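Local coordinates for protein eukaryotic peptide chain release factor GTP-binding subunit (Schizosaccharomyces pombe, PDB 1R5B) that is the GTP-binding subunit of a eukaryotic translation release factor, an eRF3-type protein with a P-loop nucleotide-binding domain related to that of elongation factor Tu, at residues A[44-50]-A[145-151]; A[116-121]-A[257-263]; A[182-186]-A[224-228]. All blocks are in the same frame, centred on the assembly; numbering follows the deposited sequence.

Contact 1 (A[44-50]-A[145-151])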
ATOM      1  N   VAL A  44       4.813  -4.691  -3.715  1.00 30.65           N
ATOM      2  CA  VAL A  44       5.670  -3.679  -3.103  1.00 30.49           C
ATOM      3  C   VAL A  44       7.132  -4.023  -3.377  1.00 29.87           C
ATOM      4  O   VAL A  44       7.489  -5.195  -3.429  1.00 29.55           O
ATOM      5  CB  VAL A  44       5.433  -3.642  -1.581  1.00 30.51           C
ATOM      6  CG1 VAL A  44       6.280  -2.601  -0.917  1.00 30.92           C
ATOM      7  CG2 VAL A  44       3.972  -3.373  -1.305  1.00 31.61           C
ATOM      8  N   ASN A  45       7.960  -3.004  -3.585  1.00 29.42           N
ATOM      9  CA  ASN A  45       9.398  -3.179  -3.763  1.00 29.31           C
ATOM     10  C   ASN A  45      10.113  -2.766  -2.498  1.00 29.56           C
ATOM     11  O   ASN A  45       9.881  -1.671  -1.969  1.00 29.50           O
ATOM     12  CB  ASN A  45       9.916  -2.306  -4.908  1.00 29.43           C
ATOM     13  CG  ASN A  45       9.455  -2.783  -6.279  1.00 28.54           C
ATOM     14  OD1 ASN A  45       9.429  -2.008  -7.229  1.00 29.76           O
ATOM     15  ND2 ASN A  45       9.107  -4.047  -6.388  1.00 26.27           N
ATOM     16  N   ILE A  46      10.983  -3.630  -2.010  1.00 30.04           N
ATOM     17  CA  ILE A  46      11.707  -3.390  -0.766  1.00 30.72           C
ATOM     18  C   ILE A  46      13.185  -3.629  -0.981  1.00 31.36           C
ATOM     19  O   ILE A  46      13.581  -4.561  -1.683  1.00 31.90           O
ATOM     20  CB  ILE A  46      11.149  -4.272   0.370  1.00 30.49           C
ATOM     21  CG1 ILE A  46      11.766  -3.883   1.710  1.00 30.25           C
ATOM     22  CG2 ILE A  46      11.372  -5.742   0.087  1.00 31.29           C
ATOM     23  CD1 ILE A  46      10.992  -4.414   2.895  1.00 29.76           C
ATOM     24  N   VAL A  47      14.003  -2.768  -0.401  1.00 32.28           N
ATOM     25  CA  VAL A  47      15.444  -2.908  -0.501  1.00 33.18           C
ATOM     26  C   VAL A  47      16.035  -2.869   0.898  1.00 34.25           C
ATOM     27  O   VAL A  47      15.598  -2.088   1.732  1.00 34.42           O
ATOM     28  CB  VAL A  47      16.063  -1.826  -1.397  1.00 33.25           C
ATOM     29  CG1 VAL A  47      15.869  -0.413  -0.815  1.00 33.19           C
ATOM     30  CG2 VAL A  47      17.525  -2.109  -1.626  1.00 33.47           C
ATOM     31  N   PHE A  48      17.010  -3.737   1.142  1.00 35.41           N
ATOM     32  CA  PHE A  48      17.702  -3.819   2.422  1.00 36.37           C
ATOM     33  C   PHE A  48      19.114  -3.261   2.271  1.00 36.51           C
ATOM     34  O   PHE A  48      19.805  -3.546   1.297  1.00 35.72           O
ATOM     35  CB  PHE A  48      17.757  -5.269   2.907  1.00 36.62           C
ATOM     36  CG  PHE A  48      16.450  -5.777   3.414  1.00 38.51           C
ATOM     37  CD1 PHE A  48      15.443  -6.105   2.541  1.00 40.64           C
ATOM     38  CD2 PHE A  48      16.216  -5.902   4.767  1.00 40.72           C
ATOM     39  CE1 PHE A  48      14.227  -6.563   3.008  1.00 41.47           C
ATOM     40  CE2 PHE A  48      14.999  -6.363   5.236  1.00 41.39           C
ATOM     41  CZ  PHE A  48      14.008  -6.693   4.355  1.00 41.22           C
ATOM     42  N   ILE A  49      19.516  -2.459   3.250  1.00 37.42           N
ATOM     43  CA  ILE A  49      20.799  -1.758   3.245  1.00 37.97           C
ATOM     44  C   ILE A  49      21.522  -1.998   4.570  1.00 38.05           C
ATOM     45  O   ILE A  49      20.899  -2.114   5.617  1.00 37.54           O
ATOM     46  CB  ILE A  49      20.566  -0.245   3.043  1.00 38.32           C
ATOM     47  CG1 ILE A  49      19.819   0.007   1.731  1.00 38.40           C
ATOM     48  CG2 ILE A  49      21.885   0.521   3.054  1.00 38.71           C
ATOM     49  CD1 ILE A  49      19.567   1.467   1.445  1.00 39.10           C
ATOM     50  N   GLY A  50      22.846  -2.053   4.520  1.00 38.61           N
ATOM     51  CA  GLY A  50      23.638  -2.289   5.716  1.00 38.92           C
ATOM     52  C   GLY A  50      24.915  -3.026   5.418  1.00 39.15           C
ATOM     53  O   GLY A  50      25.206  -3.342   4.265  1.00 39.44           O
ATOM     54  N   ALA A 145      12.487   1.636  -5.056  1.00 34.40           N
ATOM     55  CA  ALA A 145      12.020   0.988  -3.837  1.00 33.17           C
ATOM     56  C   ALA A 145      10.824   1.722  -3.234  1.00 31.92           C
ATOM     57  O   ALA A 145      10.736   2.927  -3.316  1.00 30.94           O
ATOM     58  CB  ALA A 145      13.147   0.928  -2.828  1.00 32.69           C
ATOM     59  N   ASP A 146       9.900   0.971  -2.653  1.00 31.21           N
ATOM     60  CA  ASP A 146       8.842   1.538  -1.827  1.00 30.85           C
ATOM     61  C   ASP A 146       9.293   1.675  -0.386  1.00 30.66           C
ATOM     62  O   ASP A 146       8.883   2.601   0.304  1.00 31.55           O
ATOM     63  CB  ASP A 146       7.596   0.661  -1.853  1.00 30.60           C
ATOM     64  CG  ASP A 146       6.936   0.625  -3.209  1.00 29.97           C
ATOM     65  OD1 ASP A 146       6.600   1.693  -3.747  1.00 29.92           O
ATOM     66  OD2 ASP A 146       6.722  -0.430  -3.819  1.00 26.91           O
ATOM     67  N   ILE A 147      10.121   0.742   0.063  1.00 30.43           N
ATOM     68  CA  ILE A 147      10.535   0.651   1.453  1.00 30.81           C
ATOM     69  C   ILE A 147      12.039   0.402   1.503  1.00 31.13           C
ATOM     70  O   ILE A 147      12.547  -0.436   0.780  1.00 31.82           O
ATOM     71  CB  ILE A 147       9.817  -0.516   2.150  1.00 30.85           C
ATOM     72  CG1 ILE A 147       8.295  -0.321   2.165  1.00 31.60           C
ATOM     73  CG2 ILE A 147      10.330  -0.687   3.572  1.00 32.00           C
ATOM     74  CD1 ILE A 147       7.523  -1.632   2.403  1.00 30.85           C
ATOM     75  N   GLY A 148      12.743   1.141   2.340  1.00 31.45           N
ATOM     76  CA  GLY A 148      14.160   0.946   2.575  1.00 31.63           C
ATOM     77  C   GLY A 148      14.327   0.510   4.010  1.00 31.92           C
ATOM     78  O   GLY A 148      13.762   1.129   4.905  1.00 31.88           O
ATOM     79  N   VAL A 149      15.044  -0.588   4.220  1.00 31.96           N
ATOM     80  CA  VAL A 149      15.296  -1.104   5.557  1.00 32.59           C
ATOM     81  C   VAL A 149      16.799  -1.056   5.807  1.00 32.58           C
ATOM     82  O   VAL A 149      17.563  -1.747   5.126  1.00 32.89           O
ATOM     83  CB  VAL A 149      14.803  -2.547   5.723  1.00 32.54           C
ATOM     84  CG1 VAL A 149      15.060  -3.027   7.159  1.00 33.24           C
ATOM     85  CG2 VAL A 149      13.307  -2.663   5.397  1.00 32.89           C
ATOM     86  N   LEU A 150      17.228  -0.200   6.729  1.00 32.23           N
ATOM     87  CA  LEU A 150      18.639  -0.137   7.118  1.00 32.25           C
ATOM     88  C   LEU A 150      18.836  -1.098   8.286  1.00 32.15           C
ATOM     89  O   LEU A 150      18.212  -0.931   9.324  1.00 31.99           O
ATOM     90  CB  LEU A 150      19.029   1.297   7.503  1.00 32.05           C
ATOM     91  CG  LEU A 150      20.435   1.541   8.051  1.00 31.70           C
ATOM     92  CD1 LEU A 150      21.476   1.219   7.010  1.00 32.00           C
ATOM     93  CD2 LEU A 150      20.578   2.992   8.501  1.00 31.40           C
ATOM     94  N   VAL A 151      19.682  -2.114   8.108  1.00 32.33           N
ATOM     95  CA  VAL A 151      19.927  -3.119   9.150  1.00 32.20           C
ATOM     96  C   VAL A 151      21.203  -2.794   9.886  1.00 32.07           C
ATOM     97  O   VAL A 151      22.267  -2.716   9.283  1.00 32.79           O
ATOM     98  CB  VAL A 151      20.002  -4.535   8.564  1.00 32.17           C
ATOM     99  CG1 VAL A 151      19.971  -5.576   9.671  1.00 31.96           C
ATOM    100  CG2 VAL A 151      18.831  -4.769   7.592  1.00 32.67           C
TER
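Phe48 and Val149 meet where two parallel strands, 44-50 and 147-151, run side by side in the central sheet of the P-loop domain; their axes approach to 4.6 Å. Strand 44-50 leads into Gly50, which fits the start of a probable P-loop (Walker A), as expected for the first strand of such a domain. Val149 CB sits over one face of the Phe48 ring, 4.1 Å from its centroid and 28° off the normal, a CH-pi contact, while Val151 CG2 approaches the edge of the same ring. This face is the tightly packed one. Ile46 CD1 fits between two branches of the other strand, touching Val149 CG2 and Ile147 CG2, each at 3.8 Å; with its CG1 anti to the backbone N (chi1 -172°), Ile46 extends across to them. Beyond it, Val44 CG1 meets Ile147 CD1 at 3.7 Å. The face of Val47 and Ile49 has fewer direct contacts between the strands, because Gly148 offers no side chain: Val47 CG1 touches Ala145 CB, and Ile49 CG2 lies 4.0 Å from Leu150 CD1. That side is looser but not wet, since every touching residue is buried. At the start of the pairing, Asn45 N gives a nearly straight bond (173°) to Asp146 OD2 at 2.9 Å, and Asn45 O accepts from both Asp146 N and Ile147 N. Asp146 OD2 also forms a salt bridge with Arg268. Helix 56-66 covers the Phe48 face through Leu59 and Ile63, helix 169-178 covers Ile49 from the other face, and strand 121-125 flanks strand 42-50.

Contact 2 (A[116-121]-A[257-263])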
ATOM      1  N   PHE A 116       8.666 -12.158  -0.962  1.00 34.45           N
ATOM      2  CA  PHE A 116       7.991 -12.774   0.170  1.00 34.16           C
ATOM      3  C   PHE A 116       6.649 -12.107   0.444  1.00 34.30           C
ATOM      4  O   PHE A 116       6.391 -11.018  -0.037  1.00 34.35           O
ATOM      5  CB  PHE A 116       8.872 -12.713   1.408  1.00 34.22           C
ATOM      6  CG  PHE A 116       9.144 -11.322   1.905  1.00 33.75           C
ATOM      7  CD1 PHE A 116       8.350 -10.760   2.896  1.00 34.01           C
ATOM      8  CD2 PHE A 116      10.195 -10.585   1.399  1.00 34.00           C
ATOM      9  CE1 PHE A 116       8.597  -9.490   3.375  1.00 33.72           C
ATOM     10  CE2 PHE A 116      10.449  -9.302   1.870  1.00 34.47           C
ATOM     11  CZ  PHE A 116       9.644  -8.754   2.865  1.00 33.96           C
ATOM     12  N   GLU A 117       5.796 -12.757   1.226  1.00 34.58           N
ATOM     13  CA  GLU A 117       4.442 -12.258   1.442  1.00 34.58           C
ATOM     14  C   GLU A 117       4.070 -12.115   2.898  1.00 34.49           C
ATOM     15  O   GLU A 117       4.524 -12.860   3.752  1.00 34.66           O
ATOM     16  CB  GLU A 117       3.405 -13.163   0.775  1.00 34.55           C
ATOM     17  CG  GLU A 117       3.626 -13.389  -0.708  1.00 35.33           C
ATOM     18  CD  GLU A 117       2.380 -13.911  -1.404  1.00 36.53           C
ATOM     19  OE1 GLU A 117       1.448 -14.348  -0.703  1.00 37.93           O
ATOM     20  OE2 GLU A 117       2.329 -13.881  -2.650  1.00 36.13           O
ATOM     21  N   THR A 118       3.241 -11.113   3.143  1.00 34.74           N
ATOM     22  CA  THR A 118       2.491 -10.936   4.372  1.00 34.70           C
ATOM     23  C   THR A 118       1.019 -11.060   3.986  1.00 35.06           C
ATOM     24  O   THR A 118       0.715 -11.373   2.832  1.00 34.70           O
ATOM     25  CB  THR A 118       2.773  -9.544   4.935  1.00 35.22           C
ATOM     26  OG1 THR A 118       2.443  -8.530   3.955  1.00 33.21           O
ATOM     27  CG2 THR A 118       4.269  -9.379   5.212  1.00 34.74           C
ATOM     28  N   GLU A 119       0.108 -10.783   4.922  1.00 35.20           N
ATOM     29  CA  GLU A 119      -1.319 -11.017   4.688  1.00 35.18           C
ATOM     30  C   GLU A 119      -1.819 -10.200   3.498  1.00 35.23           C
ATOM     31  O   GLU A 119      -2.524 -10.725   2.647  1.00 35.26           O
ATOM     32  CB  GLU A 119      -2.139 -10.697   5.945  1.00 35.49           C
ATOM     33  CG  GLU A 119      -3.591 -11.170   5.908  1.00 36.99           C
ATOM     34  CD  GLU A 119      -4.464 -10.573   7.015  1.00 39.40           C
ATOM     35  OE1 GLU A 119      -5.693 -10.843   7.040  1.00 39.44           O
ATOM     36  OE2 GLU A 119      -3.928  -9.836   7.872  1.00 41.28           O
ATOM     37  N   HIS A 120      -1.426  -8.927   3.418  1.00 35.10           N
ATOM     38  CA  HIS A 120      -1.951  -8.033   2.390  1.00 34.72           C
ATOM     39  C   HIS A 120      -0.992  -7.717   1.245  1.00 33.93           C
ATOM     40  O   HIS A 120      -1.419  -7.129   0.257  1.00 33.64           O
ATOM     41  CB  HIS A 120      -2.398  -6.718   3.026  1.00 35.04           C
ATOM     42  CG  HIS A 120      -3.385  -6.888   4.138  1.00 37.23           C
ATOM     43  ND1 HIS A 120      -4.677  -7.328   3.928  1.00 39.56           N
ATOM     44  CD2 HIS A 120      -3.278  -6.659   5.467  1.00 38.31           C
ATOM     45  CE1 HIS A 120      -5.316  -7.375   5.085  1.00 40.33           C
ATOM     46  NE2 HIS A 120      -4.491  -6.967   6.033  1.00 40.02           N
ATOM     47  N   ARG A 121       0.286  -8.081   1.360  1.00 33.34           N
ATOM     48  CA  ARG A 121       1.286  -7.605   0.394  1.00 32.93           C
ATOM     49  C   ARG A 121       2.278  -8.647  -0.101  1.00 33.19           C
ATOM     50  O   ARG A 121       2.616  -9.587   0.618  1.00 32.94           O
ATOM     51  CB  ARG A 121       2.080  -6.451   1.001  1.00 32.35           C
ATOM     52  CG  ARG A 121       1.300  -5.167   1.110  1.00 31.59           C
ATOM     53  CD  ARG A 121       2.016  -4.044   1.867  1.00 30.00           C
ATOM     54  NE  ARG A 121       1.232  -2.823   1.818  1.00 28.70           N
ATOM     55  CZ  ARG A 121       1.459  -1.734   2.540  1.00 28.50           C
ATOM     56  NH1 ARG A 121       2.474  -1.664   3.397  1.00 27.41           N
ATOM     57  NH2 ARG A 121       0.652  -0.698   2.386  1.00 28.18           N
ATOM     58  N   LEU A 257       7.577  -7.737  10.035  1.00 32.43           N
ATOM     59  CA  LEU A 257       6.632  -8.056   8.965  1.00 33.07           C
ATOM     60  C   LEU A 257       5.248  -7.460   9.224  1.00 33.09           C
ATOM     61  O   LEU A 257       4.549  -7.090   8.294  1.00 32.55           O
ATOM     62  CB  LEU A 257       6.517  -9.564   8.745  1.00 33.32           C
ATOM     63  CG  LEU A 257       7.761 -10.246   8.144  1.00 34.57           C
ATOM     64  CD1 LEU A 257       7.457 -11.696   7.917  1.00 35.24           C
ATOM     65  CD2 LEU A 257       8.208  -9.614   6.852  1.00 35.52           C
ATOM     66  N   GLU A 258       4.871  -7.360  10.488  1.00 33.04           N
ATOM     67  CA  GLU A 258       3.592  -6.791  10.857  1.00 33.19           C
ATOM     68  C   GLU A 258       3.557  -5.308  10.485  1.00 32.73           C
ATOM     69  O   GLU A 258       2.561  -4.804   9.995  1.00 32.87           O
ATOM     70  CB  GLU A 258       3.397  -6.966  12.356  1.00 33.79           C
ATOM     71  CG  GLU A 258       2.108  -6.417  12.925  1.00 35.11           C
ATOM     72  CD  GLU A 258       2.022  -6.618  14.427  1.00 37.27           C
ATOM     73  OE1 GLU A 258       2.771  -7.468  14.970  1.00 37.18           O
ATOM     74  OE2 GLU A 258       1.203  -5.916  15.060  1.00 38.79           O
ATOM     75  N   TYR A 259       4.657  -4.620  10.741  1.00 32.09           N
ATOM     76  CA  TYR A 259       4.810  -3.221  10.380  1.00 31.42           C
ATOM     77  C   TYR A 259       4.877  -3.026   8.845  1.00 30.81           C
ATOM     78  O   TYR A 259       4.250  -2.115   8.308  1.00 30.14           O
ATOM     79  CB  TYR A 259       6.065  -2.640  11.044  1.00 31.16           C
ATOM     80  CG  TYR A 259       6.271  -1.219  10.664  1.00 31.94           C
ATOM     81  CD1 TYR A 259       5.530  -0.208  11.277  1.00 33.16           C
ATOM     82  CD2 TYR A 259       7.152  -0.872   9.648  1.00 32.35           C
ATOM     83  CE1 TYR A 259       5.686   1.113  10.908  1.00 33.11           C
ATOM     84  CE2 TYR A 259       7.305   0.458   9.265  1.00 32.58           C
ATOM     85  CZ  TYR A 259       6.568   1.433   9.893  1.00 32.68           C
ATOM     86  OH  TYR A 259       6.713   2.736   9.529  1.00 35.26           O
ATOM     87  N   LEU A 260       5.650  -3.864   8.161  1.00 30.15           N
ATOM     88  CA  LEU A 260       5.765  -3.813   6.699  1.00 30.22           C
ATOM     89  C   LEU A 260       4.396  -4.020   6.024  1.00 30.12           C
ATOM     90  O   LEU A 260       4.110  -3.438   4.983  1.00 29.29           O
ATOM     91  CB  LEU A 260       6.729  -4.890   6.207  1.00 30.57           C
ATOM     92  CG  LEU A 260       8.163  -4.547   5.765  1.00 31.27           C
ATOM     93  CD1 LEU A 260       8.715  -3.332   6.448  1.00 29.81           C
ATOM     94  CD2 LEU A 260       9.082  -5.772   5.962  1.00 30.53           C
ATOM     95  N   ASP A 261       3.546  -4.828   6.654  1.00 29.80           N
ATOM     96  CA  ASP A 261       2.253  -5.160   6.095  1.00 30.06           C
ATOM     97  C   ASP A 261       1.279  -3.985   6.049  1.00 29.64           C
ATOM     98  O   ASP A 261       0.593  -3.808   5.063  1.00 30.18           O
ATOM     99  CB  ASP A 261       1.621  -6.319   6.874  1.00 30.10           C
ATOM    100  CG  ASP A 261       0.362  -6.827   6.216  1.00 30.75           C
ATOM    101  OD1 ASP A 261       0.458  -7.362   5.100  1.00 32.45           O
ATOM    102  OD2 ASP A 261      -0.768  -6.730   6.733  1.00 32.81           O
ATOM    103  N   SER A 262       1.206  -3.207   7.119  1.00 29.54           N
ATOM    104  CA  SER A 262       0.211  -2.129   7.227  1.00 29.75           C
ATOM    105  C   SER A 262       0.810  -0.720   7.046  1.00 29.25           C
ATOM    106  O   SER A 262       0.086   0.265   7.058  1.00 29.26           O
ATOM    107  CB  SER A 262      -0.502  -2.223   8.579  1.00 29.75           C
ATOM    108  OG  SER A 262       0.443  -2.195   9.632  1.00 30.23           O
ATOM    109  N   MET A 263       2.134  -0.659   6.898  1.00 29.08           N
ATOM    110  CA  MET A 263       2.888   0.537   6.504  1.00 28.61           C
ATOM    111  C   MET A 263       2.183   1.309   5.412  1.00 28.03           C
ATOM    112  O   MET A 263       1.806   0.778   4.390  1.00 27.62           O
ATOM    113  CB  MET A 263       4.206   0.106   5.851  1.00 28.78           C
ATOM    114  CG  MET A 263       5.381   0.496   6.550  1.00 29.19           C
ATOM    115  SD  MET A 263       6.808   0.059   5.617  1.00 22.30           S
ATOM    116  CE  MET A 263       7.447   1.716   5.538  1.00 24.11           C
TER
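Leu257 faces Phe116 where a beta hairpin, strands 115-117 and 121-125, lies against the short helix 256-262. The hairpin closes through Thr118 N to Arg121 O, and the backbone angles of Glu119 and His120 are close to those of a type I turn. Leu257 CD2 meets the Phe116 ring at CE1, 3.5 Å away. Leu257 O lies 3.8 Å from Thr118 CG2. One turn on, Leu260 adds CD2 at the edge of the Phe116 ring, and its carbonyl O accepts from Arg121 NH1 at 2.9 Å. Asp261 is the polar centre. Its CG is anti to the backbone N (chi1 -172°), which brings OD1 onto the turn, where it accepts twice: from Thr118 OG1 at 2.6 Å, on the anti side, and from His120 N at 3.0 Å, through the syn lone pair. Two donors on one oxygen fix how the turn sits on the helix. At the end of the helix, Arg121, extended from CG to NE, brings its guanidinium group among the final carbonyls, with Asp261 O over one face and Leu260 O and Met263 O at its edge. The negative potential expected at a helix C-terminus would probably suit this positive group, whose NE is also paired with Glu42. Met263, the first residue to leave the helical conformation, presents one carbonyl oxygen to both arms: Arg121 NH1 and NH2 each stand 2.7 Å from Met263 O, which lies only 5° out of the guanidinium plane.

Contact 3 (A[182-186]-A[224-228])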
ATOM      1  N   ASN A 182      12.622   8.233   1.888  1.00 36.34           N
ATOM      2  CA  ASN A 182      12.367   9.369   2.757  1.00 36.29           C
ATOM      3  C   ASN A 182      11.723   8.953   4.066  1.00 36.79           C
ATOM      4  O   ASN A 182      11.599   9.754   4.989  1.00 37.95           O
ATOM      5  CB  ASN A 182      11.494  10.392   2.029  1.00 35.95           C
ATOM      6  CG  ASN A 182      12.195  10.993   0.825  1.00 35.31           C
ATOM      7  OD1 ASN A 182      11.587  11.228  -0.213  1.00 34.40           O
ATOM      8  ND2 ASN A 182      13.484  11.233   0.960  1.00 33.97           N
ATOM      9  N   HIS A 183      11.303   7.702   4.149  1.00 37.12           N
ATOM     10  CA  HIS A 183      10.822   7.144   5.400  1.00 37.26           C
ATOM     11  C   HIS A 183      11.595   5.851   5.605  1.00 36.76           C
ATOM     12  O   HIS A 183      11.305   4.831   4.993  1.00 37.42           O
ATOM     13  CB  HIS A 183       9.326   6.892   5.318  1.00 37.68           C
ATOM     14  CG  HIS A 183       8.747   6.309   6.561  1.00 38.79           C
ATOM     15  ND1 HIS A 183       8.859   4.973   6.869  1.00 41.33           N
ATOM     16  CD2 HIS A 183       8.042   6.870   7.569  1.00 40.83           C
ATOM     17  CE1 HIS A 183       8.243   4.736   8.013  1.00 40.47           C
ATOM     18  NE2 HIS A 183       7.737   5.870   8.457  1.00 39.88           N
ATOM     19  N   LEU A 184      12.611   5.923   6.444  1.00 35.68           N
ATOM     20  CA  LEU A 184      13.550   4.841   6.607  1.00 34.87           C
ATOM     21  C   LEU A 184      13.088   3.924   7.728  1.00 33.89           C
ATOM     22  O   LEU A 184      12.791   4.383   8.820  1.00 34.12           O
ATOM     23  CB  LEU A 184      14.915   5.433   6.937  1.00 34.44           C
ATOM     24  CG  LEU A 184      16.121   4.517   6.911  1.00 34.78           C
ATOM     25  CD1 LEU A 184      16.298   3.921   5.539  1.00 35.74           C
ATOM     26  CD2 LEU A 184      17.352   5.317   7.284  1.00 35.23           C
ATOM     27  N   VAL A 185      13.015   2.636   7.442  1.00 32.59           N
ATOM     28  CA  VAL A 185      12.848   1.623   8.476  1.00 32.22           C
ATOM     29  C   VAL A 185      14.244   1.151   8.909  1.00 31.85           C
ATOM     30  O   VAL A 185      15.029   0.694   8.082  1.00 31.90           O
ATOM     31  CB  VAL A 185      12.026   0.430   7.968  1.00 31.62           C
ATOM     32  CG1 VAL A 185      11.881  -0.613   9.049  1.00 31.80           C
ATOM     33  CG2 VAL A 185      10.651   0.898   7.492  1.00 31.50           C
ATOM     34  N   VAL A 186      14.544   1.283  10.196  1.00 31.27           N
ATOM     35  CA  VAL A 186      15.846   0.953  10.741  1.00 31.17           C
ATOM     36  C   VAL A 186      15.655  -0.233  11.677  1.00 31.10           C
ATOM     37  O   VAL A 186      14.981  -0.121  12.706  1.00 31.05           O
ATOM     38  CB  VAL A 186      16.444   2.135  11.527  1.00 30.97           C
ATOM     39  CG1 VAL A 186      17.731   1.712  12.252  1.00 31.90           C
ATOM     40  CG2 VAL A 186      16.717   3.285  10.622  1.00 30.46           C
ATOM     41  N   THR A 224       9.449  11.843  12.706  1.00 42.37           N
ATOM     42  CA  THR A 224       8.513  11.650  11.587  1.00 42.38           C
ATOM     43  C   THR A 224       8.981  10.728  10.447  1.00 41.96           C
ATOM     44  O   THR A 224       8.153  10.203   9.714  1.00 42.99           O
ATOM     45  CB  THR A 224       8.184  13.006  10.973  1.00 42.66           C
ATOM     46  OG1 THR A 224       9.392  13.637  10.520  1.00 43.06           O
ATOM     47  CG2 THR A 224       7.633  13.963  12.028  1.00 42.79           C
ATOM     48  N   ASP A 225      10.290  10.541  10.287  1.00 41.14           N
ATOM     49  CA  ASP A 225      10.854   9.933   9.079  1.00 40.21           C
ATOM     50  C   ASP A 225      11.479   8.559   9.301  1.00 38.79           C
ATOM     51  O   ASP A 225      11.903   7.939   8.353  1.00 38.71           O
ATOM     52  CB  ASP A 225      11.959  10.818   8.504  1.00 40.89           C
ATOM     53  CG  ASP A 225      11.440  12.077   7.848  1.00 43.23           C
ATOM     54  OD1 ASP A 225      10.327  12.555   8.208  1.00 45.82           O
ATOM     55  OD2 ASP A 225      12.103  12.641   6.938  1.00 45.56           O
ATOM     56  N   VAL A 226      11.578   8.095  10.540  1.00 37.29           N
ATOM     57  CA  VAL A 226      12.296   6.861  10.817  1.00 36.31           C
ATOM     58  C   VAL A 226      11.496   6.008  11.780  1.00 35.46           C
ATOM     59  O   VAL A 226      10.990   6.501  12.776  1.00 35.29           O
ATOM     60  CB  VAL A 226      13.707   7.140  11.397  1.00 36.32           C
ATOM     61  CG1 VAL A 226      14.447   5.841  11.677  1.00 36.73           C
ATOM     62  CG2 VAL A 226      14.519   8.001  10.452  1.00 35.94           C
ATOM     63  N   LYS A 227      11.357   4.734  11.445  1.00 35.07           N
ATOM     64  CA  LYS A 227      10.782   3.734  12.342  1.00 35.36           C
ATOM     65  C   LYS A 227      11.918   2.843  12.812  1.00 35.01           C
ATOM     66  O   LYS A 227      12.614   2.252  11.983  1.00 35.41           O
ATOM     67  CB  LYS A 227       9.733   2.871  11.610  1.00 35.45           C
ATOM     68  CG  LYS A 227       9.015   1.816  12.489  1.00 35.73           C
ATOM     69  CD  LYS A 227       8.331   2.489  13.666  1.00 36.95           C
ATOM     70  CE  LYS A 227       7.284   1.631  14.327  1.00 37.05           C
ATOM     71  NZ  LYS A 227       7.906   0.672  15.223  1.00 38.61           N
ATOM     72  N   TYR A 228      12.098   2.733  14.122  1.00 34.44           N
ATOM     73  CA  TYR A 228      13.090   1.814  14.698  1.00 34.18           C
ATOM     74  C   TYR A 228      12.391   0.554  15.201  1.00 34.61           C
ATOM     75  O   TYR A 228      11.274   0.625  15.739  1.00 34.94           O
ATOM     76  CB  TYR A 228      13.845   2.486  15.847  1.00 33.92           C
ATOM     77  CG  TYR A 228      14.658   3.669  15.397  1.00 32.80           C
ATOM     78  CD1 TYR A 228      14.143   4.960  15.480  1.00 31.97           C
ATOM     79  CD2 TYR A 228      15.933   3.500  14.862  1.00 31.57           C
ATOM     80  CE1 TYR A 228      14.880   6.049  15.045  1.00 31.67           C
ATOM     81  CE2 TYR A 228      16.681   4.589  14.426  1.00 31.36           C
ATOM     82  CZ  TYR A 228      16.146   5.854  14.519  1.00 30.97           C
ATOM     83  OH  TYR A 228      16.872   6.931  14.101  1.00 31.26           O
TER
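Val186 is the main bump of this contact, set in a hollow between Val226 and Tyr228 on the neighbouring parallel strand. Its two methyls divide the work: CG2 packs on Val226 CG1 at 3.6 Å, and CG1 packs on Tyr228 CD2, also at 3.6 Å. With Val186 CG1 anti to the backbone N (chi1 173°), the two branches splay toward different neighbours. The Tyr228 ring lies alongside Val186, pointing the same way, and Val226 CG1 comes over a ring face near the rim, which closes the hollow. Leu184 fits less snugly, its CB 4.4 Å from Val226 CG2. On the face of Val185 and Lys227 the contacts across the pair are also loose: His183 CE1 stands 4.3 Å from Lys227 CB, and the end of Lys227 leads away, its chain packing on Tyr259. The His183 ring has Asp225 O over one face. Strands 184-189 and 226-230 are joined by a beta-alpha-beta crossover through helix 200-218, whose Val207 and Leu214 cover Tyr228; the tyrosine hydroxyl bonds to Ser222. Three backbone bonds hold the register: Leu184 N to Asp225 O, Lys227 N to Leu184 O, and Val186 N to Lys227 O, the last 2.8 Å long and almost straight at 178°. Main-chain bonds thus set the register of this outermost strand of the sheet whatever the side chains are, while the apolar Val186 face meets Tyr228 under helix 200-218.

All three contacts reach one six-stranded sheet but sample different depths of it. Contact 1 is wholly buried in the middle of the sheet; contacts 2 and 3 are partly buried near the two margins. Contacts 1 and 3 both pair parallel strands and are neighbours, probably bonded through Leu150 N and Val185 O at 2.7 Å. Contact 2 instead sets a helix against a hairpin. Helix 256-262 and Met263 just after it tie the set together: Leu260 and Met263 pack on Ile46 and Ile147 of contact 1, respectively, while Tyr259 and Met263 reach His183 of contact 3. Backbone bonds and apolar side chains carry contacts 1 and 3; polar side chains, an aspartate and an arginine, carry the bonds of contact 2.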